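Long-range contacts in putative Zn-dependent Alcohol Dehydrogenase (Rhodobacter sphaeroides, PDB 3IV6), which binds S-adenosylmethionine in a Rossmann-like fold and, despite its dehydrogenase name, is probably a methyltransferase: residues I24-A29 with A192-G197; E41-G46 with R66-T71; G46-V51 with G109-V114. One frame throughout, in Å; residues are numbered along the deposited sequence.

Contact 1: I24-A29 with A192-G197. With SAM (S-adenosylmethionine), chain E.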
# COMPACT_ATOMS: atom_id res chain seq x y z
N ILE A 24 -7.27 -16.17 1.26
CA ILE A 24 -8.03 -16.56 0.09
C ILE A 24 -7.95 -15.48 -0.97
O ILE A 24 -8.48 -15.65 -2.07
CB ILE A 24 -9.47 -16.98 0.44
CG1 ILE A 24 -10.37 -15.78 0.65
CG2 ILE A 24 -9.46 -17.85 1.67
CD1 ILE A 24 -11.81 -16.15 0.90
N GLY A 25 -7.24 -14.40 -0.67
CA GLY A 25 -6.97 -13.37 -1.66
C GLY A 25 -6.14 -13.79 -2.86
O GLY A 25 -5.49 -14.84 -2.84
N ARG A 26 -6.13 -12.97 -3.92
CA ARG A 26 -5.30 -13.24 -5.10
C ARG A 26 -3.85 -13.44 -4.69
O ARG A 26 -3.26 -12.57 -4.03
CB ARG A 26 -5.40 -12.12 -6.13
CG ARG A 26 -4.40 -12.18 -7.28
CD ARG A 26 -4.46 -10.85 -8.09
NE ARG A 26 -5.85 -10.48 -8.30
CZ ARG A 26 -6.34 -9.25 -8.51
NH1 ARG A 26 -7.66 -9.12 -8.66
NH2 ARG A 26 -5.57 -8.17 -8.56
N VAL A 27 -3.26 -14.58 -5.05
CA VAL A 27 -1.93 -14.92 -4.58
C VAL A 27 -0.92 -13.86 -5.02
O VAL A 27 -0.04 -13.47 -4.23
CB VAL A 27 -1.50 -16.34 -5.03
CG1 VAL A 27 0.02 -16.56 -4.83
CG2 VAL A 27 -2.30 -17.42 -4.29
N ALA A 28 -1.07 -13.34 -6.25
CA ALA A 28 -0.09 -12.39 -6.79
C ALA A 28 -0.25 -10.98 -6.22
O ALA A 28 0.44 -10.05 -6.62
CB ALA A 28 -0.12 -12.36 -8.34
N ALA A 29 -1.18 -10.80 -5.30
CA ALA A 29 -1.44 -9.47 -4.80
C ALA A 29 -0.59 -9.23 -3.55
O ALA A 29 -0.61 -8.16 -2.97
CB ALA A 29 -2.94 -9.29 -4.52
N ALA A 192 -17.16 -5.12 -14.17
CA ALA A 192 -15.74 -5.09 -14.47
C ALA A 192 -14.95 -5.93 -13.47
O ALA A 192 -13.79 -6.28 -13.71
CB ALA A 192 -15.23 -3.66 -14.48
N LEU A 193 -15.58 -6.26 -12.35
CA LEU A 193 -14.91 -7.00 -11.28
C LEU A 193 -14.21 -8.24 -11.82
O LEU A 193 -14.78 -9.00 -12.61
CB LEU A 193 -15.92 -7.40 -10.20
CG LEU A 193 -16.28 -6.31 -9.18
CD1 LEU A 193 -17.28 -6.84 -8.17
CD2 LEU A 193 -15.03 -5.79 -8.49
N VAL A 194 -12.97 -8.44 -11.40
CA VAL A 194 -12.20 -9.62 -11.79
C VAL A 194 -11.83 -10.46 -10.58
O VAL A 194 -11.94 -10.01 -9.44
CB VAL A 194 -10.92 -9.23 -12.56
CG1 VAL A 194 -11.27 -8.43 -13.80
CG2 VAL A 194 -9.98 -8.46 -11.65
N PRO A 195 -11.37 -11.68 -10.83
CA PRO A 195 -11.11 -12.65 -9.75
C PRO A 195 -9.96 -12.19 -8.86
O PRO A 195 -8.86 -11.95 -9.35
CB PRO A 195 -10.72 -13.91 -10.51
CG PRO A 195 -11.42 -13.80 -11.82
CD PRO A 195 -11.43 -12.33 -12.15
N HIS A 196 -10.22 -12.09 -7.56
CA HIS A 196 -9.18 -11.80 -6.60
C HIS A 196 -9.10 -13.01 -5.68
O HIS A 196 -9.65 -13.03 -4.58
CB HIS A 196 -9.56 -10.59 -5.78
CG HIS A 196 -8.43 -10.01 -4.99
ND1 HIS A 196 -7.95 -10.60 -3.84
CD2 HIS A 196 -7.69 -8.90 -5.18
CE1 HIS A 196 -6.97 -9.87 -3.35
NE2 HIS A 196 -6.79 -8.83 -4.14
N GLY A 197 -8.42 -14.04 -6.16
CA GLY A 197 -8.40 -15.26 -5.40
C GLY A 197 -9.78 -15.88 -5.32
O GLY A 197 -10.39 -16.14 -6.35
N SAM E . -2.25 -5.51 0.76
CA SAM E . -1.29 -5.67 -0.32
C SAM E . -0.08 -6.46 0.15
O SAM E . 0.05 -6.90 1.30
OXT SAM E . 0.75 -6.68 -0.70
CB SAM E . -0.90 -4.33 -0.92
CG SAM E . -1.77 -3.13 -0.50
SD SAM E . -1.41 -2.37 1.11
CE SAM E . -0.14 -3.46 1.82
C5' SAM E . -2.94 -2.64 2.07
C4' SAM E . -2.85 -2.67 3.59
O4' SAM E . -2.45 -1.39 4.07
C3' SAM E . -4.19 -2.94 4.25
O3' SAM E . -3.92 -3.72 5.39
C2' SAM E . -4.67 -1.58 4.73
O2' SAM E . -5.38 -1.67 5.94
C1' SAM E . -3.38 -0.82 4.96
N9 SAM E . -3.53 0.61 4.64
C8 SAM E . -4.11 1.13 3.51
N7 SAM E . -4.08 2.49 3.59
C5 SAM E . -3.48 2.86 4.76
C6 SAM E . -3.20 4.11 5.33
N6 SAM E . -3.52 5.27 4.74
N1 SAM E . -2.59 4.14 6.56
C2 SAM E . -2.29 2.95 7.21
N3 SAM E . -2.55 1.72 6.65
C4 SAM E . -3.14 1.67 5.44

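Contact 2: E41-G46 with R66-T71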
# COMPACT_ATOMS: atom_id res chain seq x y z
N GLU A 41 16.71 -7.50 2.04
CA GLU A 41 18.14 -7.61 1.85
C GLU A 41 18.93 -6.59 2.64
O GLU A 41 18.59 -5.43 2.66
CB GLU A 41 18.49 -7.46 0.39
CG GLU A 41 17.94 -8.53 -0.49
CD GLU A 41 18.24 -8.27 -1.94
OE1 GLU A 41 18.84 -7.21 -2.26
OE2 GLU A 41 17.88 -9.13 -2.77
N ASN A 42 20.03 -7.04 3.25
CA ASN A 42 20.90 -6.15 3.99
C ASN A 42 20.26 -5.68 5.26
O ASN A 42 20.80 -4.81 5.93
CB ASN A 42 21.28 -4.92 3.17
CG ASN A 42 22.04 -5.27 1.93
OD1 ASN A 42 22.41 -6.43 1.71
ND2 ASN A 42 22.27 -4.27 1.08
N ILE A 43 19.08 -6.23 5.57
CA ILE A 43 18.47 -6.03 6.88
C ILE A 43 18.89 -7.19 7.80
O ILE A 43 18.77 -8.37 7.44
CB ILE A 43 16.96 -5.94 6.83
CG1 ILE A 43 16.54 -4.80 5.91
CG2 ILE A 43 16.40 -5.79 8.24
CD1 ILE A 43 15.04 -4.70 5.78
N VAL A 44 19.40 -6.83 8.98
CA VAL A 44 20.16 -7.80 9.79
C VAL A 44 19.53 -7.92 11.17
O VAL A 44 18.75 -7.06 11.55
CB VAL A 44 21.68 -7.42 9.88
CG1 VAL A 44 22.23 -7.19 8.50
CG2 VAL A 44 21.90 -6.17 10.72
N PRO A 45 19.84 -9.00 11.91
CA PRO A 45 19.17 -9.09 13.22
C PRO A 45 19.44 -7.87 14.10
O PRO A 45 20.52 -7.35 14.16
CB PRO A 45 19.74 -10.39 13.83
CG PRO A 45 20.28 -11.17 12.65
CD PRO A 45 20.74 -10.14 11.65
N GLY A 46 18.41 -7.36 14.75
CA GLY A 46 18.62 -6.19 15.58
C GLY A 46 18.14 -4.92 14.94
O GLY A 46 17.95 -3.93 15.64
N ARG A 66 14.17 -13.19 10.55
CA ARG A 66 15.45 -12.58 10.27
C ARG A 66 16.12 -11.97 11.51
O ARG A 66 17.35 -11.75 11.52
CB ARG A 66 15.26 -11.52 9.19
CG ARG A 66 16.48 -10.65 8.86
CD ARG A 66 17.62 -11.44 8.26
NE ARG A 66 17.17 -12.19 7.10
CZ ARG A 66 17.00 -11.63 5.92
NH1 ARG A 66 17.25 -10.35 5.77
NH2 ARG A 66 16.57 -12.34 4.90
N GLY A 67 15.34 -11.69 12.55
CA GLY A 67 15.85 -11.13 13.79
C GLY A 67 15.65 -9.63 13.99
O GLY A 67 16.24 -9.02 14.89
N ALA A 68 14.83 -9.03 13.14
CA ALA A 68 14.59 -7.60 13.17
C ALA A 68 13.54 -7.36 14.21
O ALA A 68 12.77 -8.25 14.50
CB ALA A 68 14.09 -7.10 11.82
N SER A 69 13.55 -6.15 14.78
CA SER A 69 12.56 -5.67 15.73
C SER A 69 11.50 -4.95 14.94
O SER A 69 11.71 -3.80 14.55
CB SER A 69 13.21 -4.71 16.74
OG SER A 69 13.60 -5.40 17.91
N VAL A 70 10.38 -5.64 14.70
CA VAL A 70 9.32 -5.18 13.80
C VAL A 70 8.13 -4.54 14.46
O VAL A 70 7.57 -5.07 15.40
CB VAL A 70 8.76 -6.37 13.04
CG1 VAL A 70 7.72 -5.93 12.03
CG2 VAL A 70 9.89 -7.16 12.40
N THR A 71 7.74 -3.40 13.94
CA THR A 71 6.52 -2.72 14.32
C THR A 71 5.65 -2.68 13.06
O THR A 71 6.14 -2.34 11.99
CB THR A 71 6.81 -1.24 14.79
OG1 THR A 71 7.54 -1.25 16.03
CG2 THR A 71 5.54 -0.48 15.00

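Contact 3: G46-V51 with G109-V114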
# COMPACT_ATOMS: atom_id res chain seq x y z
N GLY A 46 18.41 -7.36 14.75
CA GLY A 46 18.62 -6.19 15.58
C GLY A 46 18.14 -4.92 14.94
O GLY A 46 17.95 -3.93 15.64
N SER A 47 17.95 -4.95 13.62
CA SER A 47 17.50 -3.78 12.87
C SER A 47 16.09 -3.43 13.31
O SER A 47 15.31 -4.34 13.62
CB SER A 47 17.51 -4.07 11.37
OG SER A 47 18.82 -4.32 10.91
N THR A 48 15.78 -2.13 13.39
CA THR A 48 14.37 -1.72 13.55
C THR A 48 13.65 -1.50 12.21
O THR A 48 14.07 -0.65 11.40
CB THR A 48 14.18 -0.49 14.44
OG1 THR A 48 15.00 0.59 13.98
CG2 THR A 48 14.54 -0.85 15.85
N VAL A 49 12.57 -2.25 12.02
CA VAL A 49 11.83 -2.27 10.77
C VAL A 49 10.37 -1.93 11.01
O VAL A 49 9.73 -2.51 11.86
CB VAL A 49 11.87 -3.69 10.12
CG1 VAL A 49 11.03 -3.73 8.87
CG2 VAL A 49 13.31 -4.14 9.88
N ALA A 50 9.83 -1.00 10.23
CA ALA A 50 8.39 -0.72 10.26
C ALA A 50 7.78 -1.22 8.98
O ALA A 50 8.21 -0.81 7.90
CB ALA A 50 8.17 0.75 10.37
N VAL A 51 6.79 -2.10 9.09
CA VAL A 51 5.94 -2.45 7.96
C VAL A 51 4.62 -1.69 8.01
O VAL A 51 3.85 -1.83 8.95
CB VAL A 51 5.65 -3.96 7.91
CG1 VAL A 51 4.89 -4.31 6.65
CG2 VAL A 51 6.95 -4.75 8.00
N GLY A 109 12.24 9.34 13.05
CA GLY A 109 13.57 8.75 13.00
C GLY A 109 13.79 7.53 13.88
O GLY A 109 14.92 7.19 14.27
N HIS A 110 12.71 6.83 14.17
CA HIS A 110 12.77 5.71 15.09
C HIS A 110 13.08 4.38 14.41
O HIS A 110 13.42 3.41 15.08
CB HIS A 110 11.44 5.62 15.82
CG HIS A 110 11.53 4.92 17.13
ND1 HIS A 110 11.25 3.58 17.28
CD2 HIS A 110 11.90 5.37 18.35
CE1 HIS A 110 11.42 3.24 18.54
NE2 HIS A 110 11.82 4.30 19.21
N PHE A 111 12.95 4.30 13.09
CA PHE A 111 13.17 3.03 12.39
C PHE A 111 14.35 3.06 11.41
O PHE A 111 14.58 4.08 10.77
CB PHE A 111 11.88 2.60 11.68
CG PHE A 111 10.75 2.38 12.63
CD1 PHE A 111 10.61 1.17 13.28
CD2 PHE A 111 9.87 3.39 12.90
CE1 PHE A 111 9.58 0.96 14.18
CE2 PHE A 111 8.84 3.18 13.80
CZ PHE A 111 8.71 1.95 14.46
N ASP A 112 15.10 1.96 11.31
CA ASP A 112 16.14 1.87 10.27
C ASP A 112 15.53 1.68 8.87
O ASP A 112 16.06 2.21 7.87
CB ASP A 112 17.09 0.70 10.54
CG ASP A 112 17.92 0.88 11.80
OD1 ASP A 112 18.12 -0.13 12.51
OD2 ASP A 112 18.36 2.02 12.07
N PHE A 113 14.44 0.91 8.81
CA PHE A 113 13.75 0.60 7.56
C PHE A 113 12.25 0.73 7.64
O PHE A 113 11.62 0.34 8.63
CB PHE A 113 14.09 -0.82 7.10
CG PHE A 113 15.54 -1.02 6.78
CD1 PHE A 113 16.03 -0.71 5.53
CD2 PHE A 113 16.41 -1.50 7.75
CE1 PHE A 113 17.37 -0.90 5.23
CE2 PHE A 113 17.74 -1.68 7.47
CZ PHE A 113 18.22 -1.39 6.21
N VAL A 114 11.66 1.31 6.59
CA VAL A 114 10.21 1.28 6.44
C VAL A 114 9.92 0.54 5.15
O VAL A 114 10.38 0.93 4.07
CB VAL A 114 9.60 2.69 6.41
CG1 VAL A 114 8.21 2.68 5.70
CG2 VAL A 114 9.49 3.27 7.81
O HOH W 1 19.40 -1.33 14.80
O HOH W 2 16.29 2.67 15.17

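Contact 1: I24-A29 with A192-G197
Extended first torsions in Arg26 (chi1 170°) and His196 (chi1 -166°), each setting CG opposite the residue's own N, send the two side chains across each other at about a right angle. The first torsion of His196 swings its ring under Arg26 CB, which sits over the ring centre, 3.8 Å from the centroid, in a CH-pi contact; that of Arg26 carries its chain on. This chain bends at chi3 and brings the guanidinium past the CD2 side of the ring. His196 CD2 lies over one guanidinium face, displaced toward the rim and 3.5 Å from Arg26 NH1, but the planes are inclined by 48° and do not stack. The same bend delivers Arg26 NH1 to Pro195 O for a 3.2 Å hydrogen bond, the donor standing above the carbonyl plane. Val194 CG2 also leans on this nitrogen, at 3.8 Å.

Outside the Rossmann-like sheet, the contact joins the loop after helix 20-23 to a loop of the segment inserted between strands 143-149 and 237-244, beside the cofactor pocket. Arg26 O accepts a bond from Ala29 N, closing the short 3-10 turn that ends at the ligand: Ala29 O lies 3.0 Å from SAM OXT. Ala29 CB points to the second loop and lies 3.9 Å from His196 NE2. The imidazole is further enclosed by Trp207, edge-to-face, and by Phe21. Where the backbones come nearest, Gly197 has positive phi, and a side chain there would run into Ile24 O and Gly25; instead Gly197 CA makes a CA-H...O contact of 3.4 Å with Ile24 O.

Contact 2: E41-G46 with R66-T71
Gly46 N donates a 2.7 Å hydrogen bond to Gly67 O, and Arg66 NH1 reaches Ile43 O at 3.0 Å; these two bonds tie together the entrances to strands 48-52 and 69-74. With helix 57-65 between them, those strands form the first beta-alpha-beta crossover of the Rossmann-like sheet, and the contact draws its two lead-in loops side by side. The two bonds differ in approach. Gly46 N stands above the plane of the Gly67 carbonyl, whereas Ile43 O lies at the edge of the Arg66 guanidinium, close to its plane, and the N-H...O angle there is 153°.

Between the bonds, Pro45 rests against the turn of the second segment. Its CG packs on Arg66 O and its CA makes a CA-H...O contact with Gly67 O at 3.4 Å, so that this carbonyl meets both Pro45 and Gly46. Deeper in, Ile43 CG2 touches Ala68 CB loosely, and both side chains also pack on Val49 of the neighbouring strand.

The next shell explains the placement. Arg66 starts out with CG opposite its N (chi1 174°), then bends at both chi2 and chi3, folding the chain back along the loop; its CG and CD pass beside Ile43 O before NH1 arrives there. The same NH1 is also hydrogen-bonded to Leu40 O, so one nitrogen grips two carbonyls near the end of helix 33-39. Gly67 closes helix 57-65 in a Schellman motif with phi 102°, which turns its carbonyl to Gly46. At this closest approach of the backbones, a CB on Gly67 would clash with Pro45 CB.

Contact 3: G46-V51 with G109-V114
The ring of Phe111 lies flat against Ala50, whose CB stands over the ring centre in a CH-pi contact, 3.8 Å from the centroid and 12° off the normal. Chi1 of -61° turns the Phe111 ring back over the first strand, and His110 ND1 approaches its opposite face near the rim. Ala50 CB also meets Val114 CG2 at 3.8 Å, so these three apolar groups gather on one side of the sheet, where Val114 continues onto helix 125-139. An alanine at Phe111 would take the aromatic face off Ala50 and is likely to open a gap beside Thr71, which the ring also touches. Val49 and Phe113 point to the other side, with Val49 CG2 near Phe113 CB and both resting on Ile43.

At the strand entrance, Thr48 and Asp112 grip each other through polar groups. Thr48 OG1, set between its own N and carbonyl carbon by chi1 of 54°, accepts Asp112 N at 3.0 Å, and that N-H makes a weaker bond to Thr48 O. In return Asp112 OD1 takes Thr48 N at 3.2 Å, met from above the carboxylate plane; a water bridges the same oxygen to Gly46 O. Thr48 O also accepts Phe113 N at 3.0 Å, and Ala50 N then binds Phe113 O at 2.7 Å, almost straight. These last bonds establish the parallel pairing of strands 48-52 and 113-117, where strand addition switches from one side of strand 48-52 to the other, the topological switch point in the order 3-2-1-4-5-7-6 characteristic of class I SAM-dependent methyltransferases, consistent with the bound cofactor.

Overall arrangement
Contacts 2 and 3 share Gly46 and one sheet: contact 2 joins the loop leading into strand 48-52 to the start of its neighbour 69-74, contact 3 pairs that strand with 113-117 on its other side, and Ser69 N bonding to Ser47 O links them directly. Contact 2 is largely loop against loop, held by backbone carbonyls and an arginine near the surface, while contact 3 passes from polar strand ends into a buried apolar interior. Contact 1 stands about 30 Å from either, centre to centre, across the chain's centre from contact 3. It pairs two loops, one ending in a 3-10 turn, through arginine and histidine, and alone of the three reaches the bound cofactor.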